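Local coordinates for substrate-binding protein (Synechococcus sp., PDB 6WPN), which probably binds a sugar or oligosaccharide in the periplasm for uptake into the cell, as a solute-binding protein of a bacterial transport system, at residues S146-G150 with D151-Q155; E266-R269 with S270-T273; V315-A318 with L319-N323; Q400-L404 with G405-S409. All blocks are in the same frame, centred on the assembly; numbering follows the deposited sequence.

Contact 1: S146-G150 with D151-Q155; sequences SLVNG and DLLRQ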
loop_
_atom_site.group_PDB
_atom_site.type_symbol
_atom_site.label_atom_id
_atom_site.label_comp_id
_atom_site.label_asym_id
_atom_site.label_seq_id
_atom_site.Cartn_x
_atom_site.Cartn_y
_atom_site.Cartn_z
ATOM N N SER A 146 4.012 11.870 4.196
ATOM C CA SER A 146 5.377 12.028 4.687
ATOM C C SER A 146 5.307 12.544 6.119
ATOM O O SER A 146 4.921 13.693 6.348
ATOM C CB SER A 146 6.183 12.981 3.806
ATOM O OG SER A 146 6.423 12.424 2.528
ATOM N N LEU A 147 5.624 11.684 7.084
ATOM C CA LEU A 147 5.758 12.121 8.470
ATOM C C LEU A 147 7.156 12.697 8.673
ATOM O O LEU A 147 8.150 11.968 8.603
ATOM C CB LEU A 147 5.483 10.963 9.423
ATOM C CG LEU A 147 4.110 10.310 9.248
ATOM C CD1 LEU A 147 3.885 9.222 10.290
ATOM C CD2 LEU A 147 3.002 11.350 9.309
ATOM N N VAL A 148 7.245 14.006 8.896
ATOM C CA VAL A 148 8.519 14.718 8.912
ATOM C C VAL A 148 8.867 15.109 10.342
ATOM O O VAL A 148 8.079 15.779 11.023
ATOM C CB VAL A 148 8.470 15.956 8.002
ATOM C CG1 VAL A 148 9.724 16.790 8.167
ATOM C CG2 VAL A 148 8.300 15.519 6.560
ATOM N N ASN A 149 10.056 14.710 10.788
ATOM C CA ASN A 149 10.592 15.142 12.075
ATOM C C ASN A 149 11.111 16.568 11.923
ATOM O O ASN A 149 12.217 16.788 11.420
ATOM C CB ASN A 149 11.690 14.194 12.540
ATOM C CG ASN A 149 12.164 14.492 13.951
ATOM O OD1 ASN A 149 12.480 15.630 14.289
ATOM N ND2 ASN A 149 12.219 13.460 14.781
ATOM N N GLY A 150 10.315 17.542 12.370
ATOM C CA GLY A 150 10.689 18.936 12.193
ATOM C C GLY A 150 11.899 19.332 13.010
ATOM O O GLY A 150 12.628 20.259 12.646
ATOM N N ASP A 151 12.133 18.642 14.121
ATOM C CA ASP A 151 13.283 18.975 14.946
ATOM C C ASP A 151 14.591 18.574 14.264
ATOM O O ASP A 151 15.596 19.287 14.369
ATOM C CB ASP A 151 13.149 18.317 16.309
ATOM C CG ASP A 151 14.266 18.698 17.223
ATOM O OD1 ASP A 151 14.148 19.734 17.918
ATOM O OD2 ASP A 151 15.282 17.983 17.201
ATOM N N LEU A 152 14.604 17.427 13.576
ATOM C CA LEU A 152 15.782 17.049 12.802
ATOM C C LEU A 152 16.019 18.017 11.650
ATOM O O LEU A 152 17.173 18.294 11.304
ATOM C CB LEU A 152 15.646 15.616 12.273
ATOM C CG LEU A 152 15.782 14.456 13.264
ATOM C CD1 LEU A 152 15.573 13.113 12.575
ATOM C CD2 LEU A 152 17.142 14.488 13.943
ATOM N N LEU A 153 14.951 18.557 11.060
ATOM C CA LEU A 153 15.114 19.511 9.969
ATOM C C LEU A 153 15.816 20.774 10.450
ATOM O O LEU A 153 16.740 21.272 9.795
ATOM C CB LEU A 153 13.757 19.868 9.363
ATOM C CG LEU A 153 13.084 18.869 8.429
ATOM C CD1 LEU A 153 11.929 19.555 7.733
ATOM C CD2 LEU A 153 14.071 18.316 7.416
ATOM N N ARG A 154 15.391 21.312 11.597
ATOM C CA ARG A 154 16.061 22.492 12.136
ATOM C C ARG A 154 17.520 22.202 12.493
ATOM O O ARG A 154 18.391 23.060 12.302
ATOM C CB ARG A 154 15.310 23.023 13.358
ATOM C CG ARG A 154 14.011 23.765 13.038
ATOM C CD ARG A 154 13.421 24.433 14.278
ATOM N NE ARG A 154 12.853 23.467 15.218
ATOM C CZ ARG A 154 13.486 23.005 16.293
ATOM N NH1 ARG A 154 14.721 23.405 16.570
ATOM N NH2 ARG A 154 12.885 22.126 17.089
ATOM N N GLN A 155 17.808 21.000 13.010
ATOM C CA GLN A 155 19.194 20.623 13.282
ATOM C C GLN A 155 20.016 20.570 11.994
ATOM O O GLN A 155 21.196 20.930 11.994
ATOM C CB GLN A 155 19.238 19.273 14.021
ATOM C CG GLN A 155 20.641 18.842 14.433
ATOM C CD GLN A 155 20.652 17.544 15.218
ATOM O OE1 GLN A 155 19.609 16.880 15.332
ATOM N NE2 GLN A 155 21.801 17.149 15.716
#
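Asn149 is the N-cap of helix 150-155, and its side chain takes the N-H of Leu152. The capping bond from Leu152 N to Asn149 OD1 is 2.9 Å long and fairly straight at 159°. The N-H does not come in on a lone pair, since it stands 41° above the plane of the side-chain carbonyl. CG lies anti to the backbone N (chi1 -173°), which carries the amide forward over the first turn. There the amide also packs against the Leu152 side chain, with CG of Asn149 3.7 Å from CG of Leu152. The main chain of the same residue starts the helical bonding: Leu153 N reaches Asn149 O at 3.3 Å. Arg154 N follows, bonding to Gly150 O at 3.1 Å. This is the point where strand 137-149, paired with 260-263 and 282-285 in the mixed sheet, passes directly into the helix. Val148, the next-to-last residue of that strand, crosses Leu153 at about a right angle, with CG1 of Val148 3.6 Å from CD1 of Leu153. Leu153 continues outward onto Tyr171 and Ile175 of helix 168-179, while Val148 meets Leu260. On the outer side of the turn, Arg154 bends at chi3 and brings NH2 to 2.8 Å from OD1 of Asp151. The pair is a salt bridge, though its hydrogen bond is weak.

Contact 2: E266-R269 with S270-T273; sequences EFLR and SIQT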
loop_
_atom_site.group_PDB
_atom_site.type_symbol
_atom_site.label_atom_id
_atom_site.label_comp_id
_atom_site.label_asym_id
_atom_site.label_seq_id
_atom_site.Cartn_x
_atom_site.Cartn_y
_atom_site.Cartn_z
ATOM N N GLU A 266 -2.871 6.459 10.741
ATOM C CA GLU A 266 -3.112 5.516 11.828
ATOM C C GLU A 266 -1.835 5.237 12.603
ATOM O O GLU A 266 -1.858 5.120 13.838
ATOM C CB GLU A 266 -3.679 4.212 11.279
ATOM C CG GLU A 266 -3.839 3.085 12.296
ATOM C CD GLU A 266 -4.980 3.308 13.285
ATOM O OE1 GLU A 266 -5.636 4.370 13.225
ATOM O OE2 GLU A 266 -5.234 2.414 14.125
ATOM N N PHE A 267 -0.710 5.130 11.904
ATOM C CA PHE A 267 0.536 4.921 12.610
ATOM C C PHE A 267 0.951 6.144 13.417
ATOM O O PHE A 267 1.713 6.012 14.381
ATOM C CB PHE A 267 1.638 4.542 11.630
ATOM C CG PHE A 267 2.932 4.273 12.296
ATOM C CD1 PHE A 267 3.040 3.240 13.207
ATOM C CD2 PHE A 267 4.034 5.067 12.046
ATOM C CE1 PHE A 267 4.229 2.991 13.848
ATOM C CE2 PHE A 267 5.232 4.816 12.680
ATOM C CZ PHE A 267 5.325 3.788 13.588
ATOM N N LEU A 268 0.446 7.326 13.059
ATOM C CA LEU A 268 0.771 8.524 13.820
ATOM C C LEU A 268 0.253 8.442 15.251
ATOM O O LEU A 268 0.895 8.966 16.169
ATOM C CB LEU A 268 0.226 9.761 13.101
ATOM C CG LEU A 268 0.631 11.147 13.610
ATOM C CD1 LEU A 268 2.121 11.227 13.923
ATOM C CD2 LEU A 268 0.241 12.197 12.581
ATOM N N ARG A 269 -0.889 7.785 15.472
ATOM C CA ARG A 269 -1.417 7.682 16.831
ATOM C C ARG A 269 -0.552 6.771 17.695
ATOM O O ARG A 269 -0.380 7.026 18.893
ATOM C CB ARG A 269 -2.866 7.189 16.811
ATOM C CG ARG A 269 -3.516 7.098 18.198
ATOM C CD ARG A 269 -3.922 8.471 18.755
ATOM N NE ARG A 269 -5.212 8.929 18.235
ATOM C CZ ARG A 269 -5.777 10.096 18.533
ATOM N NH1 ARG A 269 -5.170 10.946 19.351
ATOM N NH2 ARG A 269 -6.953 10.418 18.008
ATOM N N SER A 270 0.006 5.706 17.113
ATOM C CA SER A 270 0.903 4.853 17.884
ATOM C C SER A 270 2.238 5.540 18.137
ATOM O O SER A 270 2.870 5.296 19.171
ATOM C CB SER A 270 1.103 3.508 17.182
ATOM O OG SER A 270 1.536 3.691 15.851
ATOM N N ILE A 271 2.675 6.410 17.225
ATOM C CA ILE A 271 3.837 7.248 17.503
ATOM C C ILE A 271 3.548 8.160 18.686
ATOM O O ILE A 271 4.405 8.371 19.553
ATOM C CB ILE A 271 4.227 8.065 16.257
ATOM C CG1 ILE A 271 4.719 7.155 15.138
ATOM C CG2 ILE A 271 5.288 9.107 16.598
ATOM C CD1 ILE A 271 5.087 7.922 13.879
ATOM N N GLN A 272 2.341 8.733 18.727
ATOM C CA GLN A 272 1.976 9.616 19.828
ATOM C C GLN A 272 2.089 8.898 21.162
ATOM O O GLN A 272 2.591 9.465 22.138
ATOM C CB GLN A 272 0.557 10.152 19.634
ATOM C CG GLN A 272 0.424 11.193 18.541
ATOM C CD GLN A 272 -1.009 11.647 18.335
ATOM O OE1 GLN A 272 -1.929 11.167 18.995
ATOM N NE2 GLN A 272 -1.202 12.594 17.428
ATOM N N THR A 273 1.643 7.643 21.220
ATOM C CA THR A 273 1.684 6.895 22.471
ATOM C C THR A 273 3.074 6.335 22.749
ATOM O O THR A 273 3.546 6.382 23.889
ATOM C CB THR A 273 0.655 5.764 22.439
ATOM O OG1 THR A 273 0.939 4.887 21.342
ATOM C CG2 THR A 273 -0.748 6.321 22.271
#
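Phe267 O is gripped by two donors from the next turn of helix 265-274. Ile271 N reaches it at 3.0 Å as the regular helical bond, and Ser270 OG gives its proton to it at 2.8 Å. The serine hydroxyl sits between its own backbone N and carbonyl carbon (chi1 54°), which turns it back along the helix. Thr273 repeats the pattern one turn on, with OG1 donating to Ser270 O at 2.9 Å. Gln272 N and Thr273 N are satisfied by Leu268 O and Arg269 O. Beside these bonds, Ile271 lies over one face of the Phe267 ring. Its CG1 is 3.9 Å from the ring centroid, 29° off the normal, a CH-pi contact. CD1 of Ile271 packs tightly, 3.3 Å from CE2 of Phe267. The ring and Ile271 both go on to meet Gln254 of helix 246-254. With an alanine in place of Phe267, Ile271 CG1 and CD1 would probably lose the face they rest on, and a gap would open toward helix 246-254. The polar ends find their main partners outside this helix. Glu266 OE1 forms a salt bridge with Arg335, and Gln272 NE2 donates to Gln363 OE1 and Ala360 O. A weak bond from Arg269 NH1 to Gln272 OE1 is doubtful, because Arg269 has two conformers. Two hydroxyls thus spend their protons on main-chain carbonyls of their own helix, so these polar side chains need no partner from another part of the fold for that proton.

Contact 3: V315-A318 with L319-N323; sequences VELA and LFLTN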
loop_
_atom_site.group_PDB
_atom_site.type_symbol
_atom_site.label_atom_id
_atom_site.label_comp_id
_atom_site.label_asym_id
_atom_site.label_seq_id
_atom_site.Cartn_x
_atom_site.Cartn_y
_atom_site.Cartn_z
ATOM N N VAL A 315 -21.290 -12.577 -1.716
ATOM C CA VAL A 315 -21.461 -11.235 -2.261
ATOM C C VAL A 315 -22.209 -10.350 -1.271
ATOM O O VAL A 315 -21.876 -9.171 -1.095
ATOM C CB VAL A 315 -22.172 -11.299 -3.626
ATOM C CG1 VAL A 315 -22.555 -9.899 -4.094
ATOM C CG2 VAL A 315 -21.277 -11.985 -4.647
ATOM N N GLU A 316 -23.225 -10.904 -0.602
ATOM C CA GLU A 316 -23.950 -10.128 0.400
ATOM C C GLU A 316 -23.035 -9.706 1.544
ATOM O O GLU A 316 -23.124 -8.575 2.034
ATOM C CB GLU A 316 -25.138 -10.930 0.934
ATOM C CG GLU A 316 -26.217 -11.215 -0.096
ATOM C CD GLU A 316 -27.611 -11.275 0.513
ATOM O OE1 GLU A 316 -28.363 -10.288 0.363
ATOM O OE2 GLU A 316 -27.942 -12.296 1.162
ATOM N N LEU A 317 -22.140 -10.600 1.977
ATOM C CA LEU A 317 -21.215 -10.247 3.048
ATOM C C LEU A 317 -20.239 -9.169 2.596
ATOM O O LEU A 317 -19.993 -8.205 3.327
ATOM C CB LEU A 317 -20.465 -11.488 3.530
ATOM C CG LEU A 317 -19.322 -11.254 4.525
ATOM C CD1 LEU A 317 -19.834 -10.600 5.807
ATOM C CD2 LEU A 317 -18.610 -12.561 4.836
ATOM N N ALA A 318 -19.688 -9.305 1.388
ATOM C CA ALA A 318 -18.766 -8.294 0.885
ATOM C C ALA A 318 -19.459 -6.945 0.732
ATOM O O ALA A 318 -18.846 -5.897 0.970
ATOM C CB ALA A 318 -18.160 -8.745 -0.444
ATOM N N LEU A 319 -20.735 -6.948 0.326
ATOM C CA LEU A 319 -21.491 -5.701 0.236
ATOM C C LEU A 319 -21.796 -5.124 1.615
ATOM O O LEU A 319 -21.772 -3.901 1.799
ATOM C CB LEU A 319 -22.787 -5.920 -0.547
ATOM C CG LEU A 319 -22.654 -6.201 -2.045
ATOM C CD1 LEU A 319 -23.968 -6.702 -2.626
ATOM C CD2 LEU A 319 -22.201 -4.947 -2.764
ATOM N N PHE A 320 -22.084 -5.984 2.594
ATOM C CA PHE A 320 -22.340 -5.509 3.951
ATOM C C PHE A 320 -21.093 -4.887 4.565
ATOM O O PHE A 320 -21.171 -3.837 5.213
ATOM C CB PHE A 320 -22.858 -6.653 4.824
ATOM C CG PHE A 320 -23.124 -6.259 6.254
ATOM C CD1 PHE A 320 -24.282 -5.580 6.599
ATOM C CD2 PHE A 320 -22.224 -6.590 7.257
ATOM C CE1 PHE A 320 -24.531 -5.226 7.915
ATOM C CE2 PHE A 320 -22.468 -6.240 8.573
ATOM C CZ PHE A 320 -23.622 -5.555 8.902
ATOM N N LEU A 321 -19.937 -5.526 4.383
ATOM C CA LEU A 321 -18.705 -4.992 4.950
ATOM C C LEU A 321 -18.319 -3.670 4.307
ATOM O O LEU A 321 -17.618 -2.862 4.926
ATOM C CB LEU A 321 -17.568 -6.001 4.786
ATOM C CG LEU A 321 -17.599 -7.233 5.690
ATOM C CD1 LEU A 321 -16.562 -8.252 5.239
ATOM C CD2 LEU A 321 -17.379 -6.842 7.145
ATOM N N THR A 322 -18.764 -3.432 3.076
ATOM C CA THR A 322 -18.367 -2.255 2.319
ATOM C C THR A 322 -19.512 -1.269 2.112
ATOM O O THR A 322 -19.432 -0.418 1.222
ATOM C CB THR A 322 -17.786 -2.678 0.970
ATOM O OG1 THR A 322 -18.797 -3.353 0.211
ATOM C CG2 THR A 322 -16.606 -3.614 1.171
ATOM N N ASN A 323 -20.565 -1.338 2.925
ATOM C CA ASN A 323 -21.650 -0.381 2.759
ATOM C C ASN A 323 -21.251 0.955 3.380
ATOM O O ASN A 323 -20.129 1.133 3.863
ATOM C CB ASN A 323 -22.950 -0.917 3.363
ATOM C CG ASN A 323 -22.898 -1.059 4.879
ATOM O OD1 ASN A 323 -21.942 -0.642 5.533
ATOM N ND2 ASN A 323 -23.940 -1.651 5.442
#
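Thr322 and Ala318 meet through a short bond at the end of helix 311-321. Thr322 OG1 donates to Ala318 O at 2.7 Å, coming in tilted 19° from the carbonyl plane. Thr322 N adds a weak bond to the same oxygen at 3.2 Å. With chi1 at 63°, the hydroxyl folds back toward the carbonyl one turn earlier. Before this end the regular bonds run cleanly, as from Leu321 N to Leu317 O at 2.9 Å. Two apolar pairs follow the same spacing. Val315 and Leu319 lie side by side and point the same way, with CG1 of Val315 3.8 Å from CD1 of Leu319. Leu317 meets Leu321 at a slant, with CD1 of Leu317 4.0 Å from CG of Leu321. Further out, Tyr119 OH is hydrogen-bonded to Thr322 OG1, so the hydroxyl joins the helix end to another part of the chain. Leu319 also packs on Tyr119 and on Ile137 of strand 137-149, while Leu321 faces Leu302 of strand 295-303. Trp52 of helix 42-55 lies against Leu317. Thr322 is the first residue to leave helical angles, and Asn323 then serves as N-cap of helix 324-334, its OD1 accepting from Asn326 N. Such a short turn between two helices packed on a central sheet is consistent with the alpha/beta lobes of periplasmic solute-binding proteins.

Contact 4: Q400-L404 with G405-S409; sequences QRAML and GQISS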
loop_
_atom_site.group_PDB
_atom_site.type_symbol
_atom_site.label_atom_id
_atom_site.label_comp_id
_atom_site.label_asym_id
_atom_site.label_seq_id
_atom_site.Cartn_x
_atom_site.Cartn_y
_atom_site.Cartn_z
ATOM N N GLN A 400 20.027 -4.490 -5.257
ATOM C CA GLN A 400 20.775 -4.751 -4.036
ATOM C C GLN A 400 22.233 -5.070 -4.333
ATOM O O GLN A 400 23.134 -4.610 -3.620
ATOM C CB GLN A 400 20.104 -5.895 -3.285
ATOM C CG GLN A 400 20.543 -6.079 -1.864
ATOM C CD GLN A 400 19.626 -7.034 -1.127
ATOM O OE1 GLN A 400 18.407 -7.011 -1.319
ATOM N NE2 GLN A 400 20.206 -7.885 -0.282
ATOM N N ARG A 401 22.490 -5.842 -5.390
ATOM C CA ARG A 401 23.866 -6.128 -5.782
ATOM C C ARG A 401 24.607 -4.864 -6.194
ATOM O O ARG A 401 25.817 -4.752 -5.970
ATOM C CB ARG A 401 23.893 -7.139 -6.928
ATOM C CG ARG A 401 23.290 -8.488 -6.597
ATOM C CD ARG A 401 23.266 -9.352 -7.835
ATOM N NE ARG A 401 24.609 -9.752 -8.228
ATOM C CZ ARG A 401 24.919 -10.249 -9.421
ATOM N NH1 ARG A 401 23.977 -10.385 -10.342
ATOM N NH2 ARG A 401 26.168 -10.607 -9.691
ATOM N N ALA A 402 23.907 -3.912 -6.809
ATOM C CA ALA A 402 24.561 -2.683 -7.236
ATOM C C ALA A 402 24.807 -1.737 -6.070
ATOM O O ALA A 402 25.823 -1.032 -6.054
ATOM C CB ALA A 402 23.726 -1.986 -8.310
HETATM N N MSE A 403 23.908 -1.712 -5.093
HETATM C CA MSE A 403 24.068 -0.851 -3.929
HETATM C C MSE A 403 25.248 -1.297 -3.083
HETATM O O MSE A 403 25.990 -0.469 -2.555
HETATM C CB MSE A 403 22.796 -0.843 -3.085
HETATM C CG MSE A 403 21.655 -0.050 -3.692
HETATM SE SE MSE A 403 19.995 -0.395 -2.742
HETATM C CE MSE A 403 19.319 1.433 -2.591
ATOM N N LEU A 404 25.421 -2.610 -2.953
ATOM C CA LEU A 404 26.542 -3.159 -2.202
ATOM C C LEU A 404 27.858 -3.085 -2.964
ATOM O O LEU A 404 28.887 -3.526 -2.437
ATOM C CB LEU A 404 26.253 -4.611 -1.813
ATOM C CG LEU A 404 25.145 -4.825 -0.782
ATOM C CD1 LEU A 404 24.822 -6.304 -0.627
ATOM C CD2 LEU A 404 25.556 -4.228 0.554
ATOM N N GLY A 405 27.855 -2.533 -4.176
ATOM C CA GLY A 405 29.071 -2.416 -4.950
ATOM C C GLY A 405 29.559 -3.693 -5.591
ATOM O O GLY A 405 30.728 -3.767 -5.978
ATOM N N GLN A 406 28.705 -4.712 -5.717
ATOM C CA GLN A 406 29.141 -5.951 -6.354
ATOM C C GLN A 406 29.081 -5.853 -7.874
ATOM O O GLN A 406 29.862 -6.516 -8.562
ATOM C CB GLN A 406 28.296 -7.127 -5.862
ATOM C CG GLN A 406 28.433 -7.392 -4.371
ATOM C CD GLN A 406 27.296 -8.229 -3.812
ATOM O OE1 GLN A 406 26.472 -8.758 -4.560
ATOM N NE2 GLN A 406 27.230 -8.327 -2.489
ATOM N N ILE A 407 28.160 -5.050 -8.408
ATOM C CA ILE A 407 28.055 -4.779 -9.836
ATOM C C ILE A 407 27.689 -3.307 -10.008
ATOM O O ILE A 407 27.336 -2.615 -9.051
ATOM C CB ILE A 407 27.010 -5.677 -10.537
ATOM C CG1 ILE A 407 25.625 -5.477 -9.915
ATOM C CG2 ILE A 407 27.402 -7.143 -10.455
ATOM C CD1 ILE A 407 24.550 -6.320 -10.550
ATOM N N SER A 408 27.774 -2.833 -11.248
ATOM C CA SER A 408 27.353 -1.479 -11.566
ATOM C C SER A 408 25.831 -1.403 -11.693
ATOM O O SER A 408 25.134 -2.421 -11.781
ATOM C CB SER A 408 27.998 -1.003 -12.862
ATOM O OG SER A 408 27.372 -1.618 -13.966
ATOM N N SER A 409 25.322 -0.165 -11.710
ATOM C CA SER A 409 23.883 0.064 -11.841
ATOM C C SER A 409 23.350 -0.479 -13.161
ATOM O O SER A 409 22.322 -1.165 -13.190
ATOM C CB SER A 409 23.581 1.560 -11.738
ATOM O OG SER A 409 24.094 2.120 -10.545
#
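The Arg401 guanidinium has Ile407 over one face and Gln406 OE1 at its edge, near its plane. CD1 of Ile407 sits 3.9 Å above the plane, offset toward the rim, and CG2 of Ile407 is 3.8 Å from NH2 of Arg401. The Gln406 amide is turned 51° from the guanidinium, and its OE1 lies 3.8 Å from CG of Arg401. A chi1 of 59° swings Ile407 CG1 back to CB of Arg401. Beneath these side chains the helix 388-403 ends in a Schellman motif. Gln406 N bonds to Arg401 O at 2.9 Å, and Gly405 N bonds to Ala402 O at 3.1 Å. Gly405 has positive phi, and a beta carbon there would clash with Leu404 O. Ala402 CA approaches Ile407 O at 3.3 Å in a CA-H...O contact. Ala402 O is also held by Arg233, and Arg401 NH1 bonds to Gln398 OE1. Ser408 caps the next helix, 409-427, through Gln411 N. A serine at Arg401 would probably uncover Ile407 CG2 and CD1 and leave Gln398 OE1 without this donor. The arginine therefore does two jobs: its flat carbon and nitrogen frame covers an apolar branch, while NH1 still bonds to Gln398 OE1.

Overall arrangement
Each contact closes only a short local turn, and none nests in or crosses another. From the N terminus, contact 1 comes first, where strand 137-149 passes into helix 150-155. Contact 2 follows on helix 265-274. These two touch, Leu147 CD1 lying 4.0 Å from Ile271 CD1, so the strand and that helix pack together on one side of the chain's centre. Contact 3, at the end of helix 311-321, lies on the opposite side from contact 1, with centres about 42 Å apart. It nevertheless packs on the earlier part of the strand that contact 1 ends. Contact 4 closes the turn between helices 388-403 and 409-427, its centre about 48 Å from that of contact 3.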